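Local coordinates for actin-related protein 8 (Homo sapiens, PDB 4FO0) that binds ATP with low basal ATPase activity, does not polymerise, and is a proposed core subunit of the chromatin-remodelling INO80 complex, at residues G23-R28 and G254-S259; C249-G254 and L478-A483. One frame throughout, in Å; residues are numbered along the deposited sequence.

Overall arrangement
The two contacts are centred about 14 Å apart and are joined by one β-hairpin: strand 247-253 leads through Gly254, which both share, into the turn before strand 258-264, its antiparallel neighbour in the same sheet. Along the chain the segments alternate, as 23-28, 249-254, 254-259 and 478-483. Interaction 1 bridges the cleft, because 23-28 belongs to the sheet of the other half of the fold, and the triphosphate of ATP lies between the two phosphate-binding turns. Interaction 2 lies behind, on the sheet face packed against helix 480-489. A probable hydrogen bond from Asp252 N to Ser259 O (2.9 Å) pairs the two consecutive strands, and the turn between them connects the helix-backed strand to the phosphates.

Interaction 1: G23-R28 and G254-S259; sequences GSTTLR and GDQKTS. With ATP (adenosine-5'-triphosphate), chain C.
Thr25 and Asp255 make the direct polar link between the two turns. Thr25 OG1 donates to Asp255 OD2 (2.9 Å), coming from above the carboxylate plane, while Gln256 NE2 reaches the same oxygen from the opposite face at 3.2 Å. Trp60 NE1 adds a further bond to OD2. Asp255 OD1 is directed at the ribose O3', modelled too close to take literally, so one carboxylate appears to serve protein and nucleotide. Its CG lies anti to the backbone N (chi1 -176°), which carries the group out toward Thr25. The amide oxygen of Gln256 lies by Ser24 CB but is bonded to Arg157 N.

Backbone N-H groups do most of the phosphate binding. Ser24 N meets O2G at 2.7 Å, and Thr25 N and Thr26 N converge on O1B. From the other turn, Asp255 N bonds to the bridging O3B (3.0 Å), and Gln256 N and Lys257 N share O3G. Gly23 has no side chain to obstruct the β-phosphate.

Side chains add to the grip. Ser24 OG donates to O2G and is also bonded to Gly158 N. Lys257 folds back on itself (chi2 90°), which brings NZ to O1G at 2.7 Å. Arg28 points NH2 at O1A, implausibly close as modelled, with Thr26 CG2 over one guanidinium face. The two cations probably offset part of the triphosphate charge. Two β-hairpin turns, one from each half of the fold, clamping a triphosphate are the phosphate 1 and phosphate 2 loops of the actin-type ATPase fold.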
loop_
_atom_site.group_PDB
_atom_site.type_symbol
_atom_site.label_atom_id
_atom_site.label_comp_id
_atom_site.label_asym_id
_atom_site.label_seq_id
_atom_site.Cartn_x
_atom_site.Cartn_y
_atom_site.Cartn_z
ATOM N N GLY A 23 0.270 4.198 6.255
ATOM C CA GLY A 23 -0.254 3.626 5.025
ATOM C C GLY A 23 -1.747 3.372 5.183
ATOM O O GLY A 23 -2.276 3.368 6.304
ATOM N N SER A 24 -2.440 3.164 4.073
ATOM C CA SER A 24 -3.862 2.836 4.129
ATOM C C SER A 24 -4.094 1.584 4.978
ATOM O O SER A 24 -5.055 1.499 5.740
ATOM C CB SER A 24 -4.410 2.598 2.722
ATOM O OG SER A 24 -4.199 3.736 1.908
ATOM N N THR A 25 -3.199 0.611 4.852
ATOM C CA THR A 25 -3.396 -0.662 5.521
ATOM C C THR A 25 -2.321 -0.954 6.568
ATOM O O THR A 25 -2.601 -1.571 7.601
ATOM C CB THR A 25 -3.577 -1.804 4.490
ATOM O OG1 THR A 25 -4.890 -1.692 3.938
ATOM C CG2 THR A 25 -3.468 -3.175 5.127
ATOM N N THR A 26 -1.101 -0.496 6.337
ATOM C CA THR A 26 -0.047 -0.772 7.310
ATOM C C THR A 26 0.688 0.474 7.755
ATOM O O THR A 26 1.169 1.240 6.928
ATOM C CB THR A 26 0.983 -1.764 6.772
ATOM O OG1 THR A 26 0.321 -2.976 6.385
ATOM C CG2 THR A 26 2.027 -2.069 7.841
ATOM N N LEU A 27 0.752 0.677 9.068
ATOM C CA LEU A 27 1.653 1.655 9.641
ATOM C C LEU A 27 3.053 1.035 9.806
ATOM O O LEU A 27 3.214 -0.085 10.295
ATOM C CB LEU A 27 1.123 2.130 10.992
ATOM C CG LEU A 27 2.141 2.908 11.842
ATOM C CD1 LEU A 27 2.563 4.218 11.171
ATOM C CD2 LEU A 27 1.581 3.170 13.229
ATOM N N ARG A 28 4.071 1.743 9.367
ATOM C CA ARG A 28 5.429 1.275 9.607
ATOM C C ARG A 28 6.121 2.291 10.493
ATOM O O ARG A 28 6.216 3.480 10.157
ATOM C CB ARG A 28 6.171 0.985 8.290
ATOM C CG ARG A 28 5.864 -0.433 7.816
ATOM C CD ARG A 28 6.150 -0.697 6.359
ATOM N NE ARG A 28 5.024 -0.341 5.504
ATOM C CZ ARG A 28 4.211 -1.207 4.895
ATOM N NH1 ARG A 28 4.374 -2.519 5.029
ATOM N NH2 ARG A 28 3.228 -0.746 4.131
ATOM N N GLY A 254 0.887 0.591 -3.358
ATOM C CA GLY A 254 0.475 0.193 -2.030
ATOM C C GLY A 254 -0.747 -0.687 -2.092
ATOM O O GLY A 254 -1.059 -1.295 -3.120
ATOM N N ASP A 255 -1.456 -0.760 -0.979
ATOM C CA ASP A 255 -2.635 -1.584 -0.960
ATOM C C ASP A 255 -3.783 -0.876 -1.660
ATOM O O ASP A 255 -4.649 -1.516 -2.232
ATOM C CB ASP A 255 -3.020 -1.959 0.465
ATOM C CG ASP A 255 -4.198 -2.914 0.507
ATOM O OD1 ASP A 255 -4.159 -3.964 -0.171
ATOM O OD2 ASP A 255 -5.179 -2.596 1.198
ATOM N N GLN A 256 -3.777 0.449 -1.638
ATOM C CA GLN A 256 -4.914 1.194 -2.173
ATOM C C GLN A 256 -4.579 2.346 -3.107
ATOM O O GLN A 256 -5.431 2.777 -3.873
ATOM C CB GLN A 256 -5.784 1.691 -1.031
ATOM C CG GLN A 256 -6.589 0.562 -0.463
ATOM C CD GLN A 256 -7.100 0.864 0.881
ATOM O OE1 GLN A 256 -7.494 1.998 1.179
ATOM N NE2 GLN A 256 -7.077 -0.139 1.741
ATOM N N LYS A 257 -3.352 2.852 -3.041
ATOM C CA LYS A 257 -2.973 3.957 -3.907
ATOM C C LYS A 257 -1.695 3.611 -4.602
ATOM O O LYS A 257 -0.888 2.857 -4.068
ATOM C CB LYS A 257 -2.823 5.264 -3.122
ATOM C CG LYS A 257 -1.620 5.325 -2.218
ATOM C CD LYS A 257 -0.405 5.886 -2.944
ATOM C CE LYS A 257 0.878 5.611 -2.168
ATOM N NZ LYS A 257 1.174 4.151 -2.087
ATOM N N THR A 258 -1.526 4.145 -5.805
ATOM C CA THR A 258 -0.281 3.998 -6.548
ATOM C C THR A 258 0.287 5.360 -6.908
ATOM O O THR A 258 -0.393 6.149 -7.552
ATOM C CB THR A 258 -0.512 3.256 -7.841
ATOM O OG1 THR A 258 -0.932 1.925 -7.542
ATOM C CG2 THR A 258 0.772 3.227 -8.667
ATOM N N SER A 259 1.522 5.634 -6.480
ATOM C CA SER A 259 2.179 6.896 -6.789
ATOM C C SER A 259 3.197 6.694 -7.879
ATOM O O SER A 259 3.918 5.696 -7.886
ATOM C CB SER A 259 2.910 7.454 -5.572
ATOM O OG SER A 259 2.019 7.856 -4.549
HETATM P PG ATP C . -1.066 2.567 0.501
HETATM O O1G ATP C . 0.372 2.801 0.125
HETATM O O2G ATP C . -1.637 3.543 1.500
HETATM O O3G ATP C . -2.003 2.284 -0.654
HETATM P PB ATP C . 0.115 0.584 2.266
HETATM O O1B ATP C . -0.644 0.004 3.429
HETATM O O2B ATP C . 1.323 1.495 2.430
HETATM O O3B ATP C . -1.026 1.183 1.304
HETATM P PA ATP C . 1.806 -1.556 1.425
HETATM O O1A ATP C . 1.818 -2.135 2.816
HETATM O O2A ATP C . 3.018 -0.885 0.831
HETATM O O3A ATP C . 0.509 -0.632 1.293
HETATM O "O5'" ATP C . 1.376 -2.736 0.439
HETATM C "C5'" ATP C . 0.232 -3.496 0.793
HETATM C "C4'" ATP C . -0.151 -4.352 -0.389
HETATM O "O4'" ATP C . 0.964 -5.173 -0.701
HETATM C "C3'" ATP C . -1.312 -5.287 -0.091
HETATM O "O3'" ATP C . -2.286 -5.191 -1.136
HETATM C "C2'" ATP C . -0.686 -6.660 -0.084
HETATM O "O2'" ATP C . -1.567 -7.675 -0.541
HETATM C "C1'" ATP C . 0.451 -6.452 -1.053
HETATM N N9 ATP C . 1.436 -7.538 -0.946
HETATM C C8 ATP C . 2.206 -7.809 0.117
HETATM N N7 ATP C . 2.991 -8.886 -0.125
HETATM C C5 ATP C . 2.721 -9.310 -1.365
HETATM C C6 ATP C . 3.188 -10.404 -2.230
HETATM N N6 ATP C . 4.140 -11.260 -1.778
HETATM N N1 ATP C . 2.638 -10.505 -3.469
HETATM C C2 ATP C . 1.693 -9.653 -3.913
HETATM N N3 ATP C . 1.215 -8.636 -3.165
HETATM C C4 ATP C . 1.685 -8.420 -1.909
#

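Interaction 2: C249-G254 and L478-A483. With ATP (adenosine-5'-triphosphate), chain C.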
loop_
_atom_site.group_PDB
_atom_site.type_symbol
_atom_site.label_atom_id
_atom_site.label_comp_id
_atom_site.label_asym_id
_atom_site.label_seq_id
_atom_site.Cartn_x
_atom_site.Cartn_y
_atom_site.Cartn_z
ATOM N N CYS A 249 12.836 7.369 -11.554
ATOM C CA CYS A 249 11.386 7.371 -11.497
ATOM C C CYS A 249 10.952 6.400 -10.382
ATOM O O CYS A 249 11.388 5.243 -10.350
ATOM C CB CYS A 249 10.810 6.963 -12.849
ATOM S SG CYS A 249 9.005 6.920 -12.918
ATOM N N ILE A 250 10.127 6.883 -9.453
ATOM C CA ILE A 250 9.658 6.065 -8.334
ATOM C C ILE A 250 8.203 5.700 -8.495
ATOM O O ILE A 250 7.366 6.557 -8.793
ATOM C CB ILE A 250 9.708 6.811 -7.002
ATOM C CG1 ILE A 250 10.973 7.630 -6.913
ATOM C CG2 ILE A 250 9.566 5.817 -5.828
ATOM C CD1 ILE A 250 12.206 6.801 -7.165
ATOM N N VAL A 251 7.900 4.435 -8.252
ATOM C CA VAL A 251 6.524 3.970 -8.283
ATOM C C VAL A 251 6.245 3.289 -6.963
ATOM O O VAL A 251 6.904 2.309 -6.625
ATOM C CB VAL A 251 6.289 2.952 -9.407
ATOM C CG1 VAL A 251 4.843 2.538 -9.417
ATOM C CG2 VAL A 251 6.700 3.532 -10.749
ATOM N N ASP A 252 5.293 3.810 -6.199
ATOM C CA ASP A 252 4.935 3.147 -4.957
ATOM C C ASP A 252 3.567 2.509 -5.128
ATOM O O ASP A 252 2.549 3.207 -5.143
ATOM C CB ASP A 252 4.950 4.133 -3.787
ATOM C CG ASP A 252 4.622 3.463 -2.429
ATOM O OD1 ASP A 252 3.886 2.447 -2.402
ATOM O OD2 ASP A 252 5.102 3.963 -1.380
ATOM N N VAL A 253 3.539 1.188 -5.284
ATOM C CA VAL A 253 2.260 0.486 -5.335
ATOM C C VAL A 253 1.905 -0.014 -3.953
ATOM O O VAL A 253 2.552 -0.924 -3.420
ATOM C CB VAL A 253 2.257 -0.707 -6.303
ATOM C CG1 VAL A 253 0.819 -1.097 -6.613
ATOM C CG2 VAL A 253 2.995 -0.368 -7.577
ATOM N N GLY A 254 0.887 0.591 -3.358
ATOM C CA GLY A 254 0.475 0.193 -2.030
ATOM C C GLY A 254 -0.747 -0.687 -2.092
ATOM O O GLY A 254 -1.059 -1.295 -3.120
ATOM N N LEU A 478 -5.814 4.952 -15.285
ATOM C CA LEU A 478 -4.633 4.919 -16.114
ATOM C C LEU A 478 -3.758 3.753 -15.687
ATOM O O LEU A 478 -3.411 3.627 -14.514
ATOM C CB LEU A 478 -3.880 6.239 -15.924
ATOM C CG LEU A 478 -2.729 6.530 -16.858
ATOM C CD1 LEU A 478 -3.286 6.652 -18.248
ATOM C CD2 LEU A 478 -2.041 7.798 -16.426
ATOM N N GLY A 479 -3.404 2.894 -16.632
ATOM C CA GLY A 479 -2.573 1.747 -16.319
ATOM C C GLY A 479 -1.202 2.144 -15.795
ATOM O O GLY A 479 -0.669 3.212 -16.093
ATOM N N LEU A 480 -0.618 1.262 -15.006
ATOM C CA LEU A 480 0.629 1.567 -14.335
ATOM C C LEU A 480 1.750 1.997 -15.310
ATOM O O LEU A 480 2.420 3.001 -15.088
ATOM C CB LEU A 480 1.026 0.373 -13.476
ATOM C CG LEU A 480 2.298 0.496 -12.653
ATOM C CD1 LEU A 480 2.256 1.757 -11.837
ATOM C CD2 LEU A 480 2.424 -0.721 -11.760
ATOM N N ASP A 481 1.927 1.256 -16.401
ATOM C CA ASP A 481 2.963 1.565 -17.389
ATOM C C ASP A 481 2.748 2.895 -18.136
ATOM O O ASP A 481 3.690 3.660 -18.329
ATOM C CB ASP A 481 3.135 0.403 -18.378
ATOM C CG ASP A 481 1.821 -0.013 -19.056
ATOM O OD1 ASP A 481 0.723 0.394 -18.605
ATOM O OD2 ASP A 481 1.893 -0.773 -20.044
ATOM N N LYS A 482 1.514 3.154 -18.560
ATOM C CA LYS A 482 1.151 4.432 -19.156
ATOM C C LYS A 482 1.441 5.605 -18.214
ATOM O O LYS A 482 1.918 6.656 -18.649
ATOM C CB LYS A 482 -0.333 4.433 -19.530
ATOM C CG LYS A 482 -0.692 3.415 -20.575
ATOM C CD LYS A 482 -2.172 3.452 -20.945
ATOM C CE LYS A 482 -2.554 2.265 -21.838
ATOM N NZ LYS A 482 -2.346 0.935 -21.150
ATOM N N ALA A 483 1.138 5.420 -16.931
ATOM C CA ALA A 483 1.396 6.438 -15.923
ATOM C C ALA A 483 2.888 6.703 -15.775
ATOM O O ALA A 483 3.326 7.851 -15.705
ATOM C CB ALA A 483 0.834 6.009 -14.606
HETATM P PG ATP C . -1.066 2.567 0.501
HETATM O O1G ATP C . 0.372 2.801 0.125
HETATM O O2G ATP C . -1.637 3.543 1.500
HETATM O O3G ATP C . -2.003 2.284 -0.654
HETATM P PB ATP C . 0.115 0.584 2.266
HETATM O O1B ATP C . -0.644 0.004 3.429
HETATM O O2B ATP C . 1.323 1.495 2.430
HETATM O O3B ATP C . -1.026 1.183 1.304
HETATM P PA ATP C . 1.806 -1.556 1.425
HETATM O O1A ATP C . 1.818 -2.135 2.816
HETATM O O2A ATP C . 3.018 -0.885 0.831
HETATM O O3A ATP C . 0.509 -0.632 1.293
HETATM O "O5'" ATP C . 1.376 -2.736 0.439
HETATM C "C5'" ATP C . 0.232 -3.496 0.793
HETATM C "C4'" ATP C . -0.151 -4.352 -0.389
HETATM O "O4'" ATP C . 0.964 -5.173 -0.701
HETATM C "C3'" ATP C . -1.312 -5.287 -0.091
HETATM O "O3'" ATP C . -2.286 -5.191 -1.136
HETATM C "C2'" ATP C . -0.686 -6.660 -0.084
HETATM O "O2'" ATP C . -1.567 -7.675 -0.541
HETATM C "C1'" ATP C . 0.451 -6.452 -1.053
HETATM N N9 ATP C . 1.436 -7.538 -0.946
HETATM C C8 ATP C . 2.206 -7.809 0.117
HETATM N N7 ATP C . 2.991 -8.886 -0.125
HETATM C C5 ATP C . 2.721 -9.310 -1.365
HETATM C C6 ATP C . 3.188 -10.404 -2.230
HETATM N N6 ATP C . 4.140 -11.260 -1.778
HETATM N N1 ATP C . 2.638 -10.505 -3.469
HETATM C C2 ATP C . 1.693 -9.653 -3.913
HETATM N N3 ATP C . 1.215 -8.636 -3.165
HETATM C C4 ATP C . 1.685 -8.420 -1.909
#
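Helix-on-sheet packing in the half of the actin fold that carries the second phosphate loop brings Val251 and Val253, on one face of strand 247-253, against Leu480 in the first turn of helix 480-489. Leu480 stands with CG anti to its own backbone N (chi1 -179°), reaching out from the helix so that its two methyls are divided between the valines. CD1 meets Val251 CG1 at 3.6 Å, the two side chains slanting across one another, and CD2 lies 4.2 Å from Val253 CG2. β-Branched valines suit an extended strand, and the longer, forked leucine spans from the helix to two of them.

Gly479 occupies the N-cap position, and its carbonyl accepts from Ala483 N (3.0 Å), closing the first helical turn. Asp481, on another side of the helix, forms a salt bridge with Arg523. Around the apolar patch, Leu511 touches both Val253 and Leu480, and Ile484, one helical turn on from Leu480, also rests on Val251.

Strand alternation gives the other face different work: Ile250 packs on helix 235-243, while Asp252 belongs to the ATP site and its OD1 has a weak ion pair with Lys257. Beyond them Gly254, without a side chain, lets its CA lie 3.4 Å from ATP O1G. The methyl contacts themselves are dispersive and non-directional, so this small contact contributes through fit and buried apolar surface, together with Ile484 and Leu511.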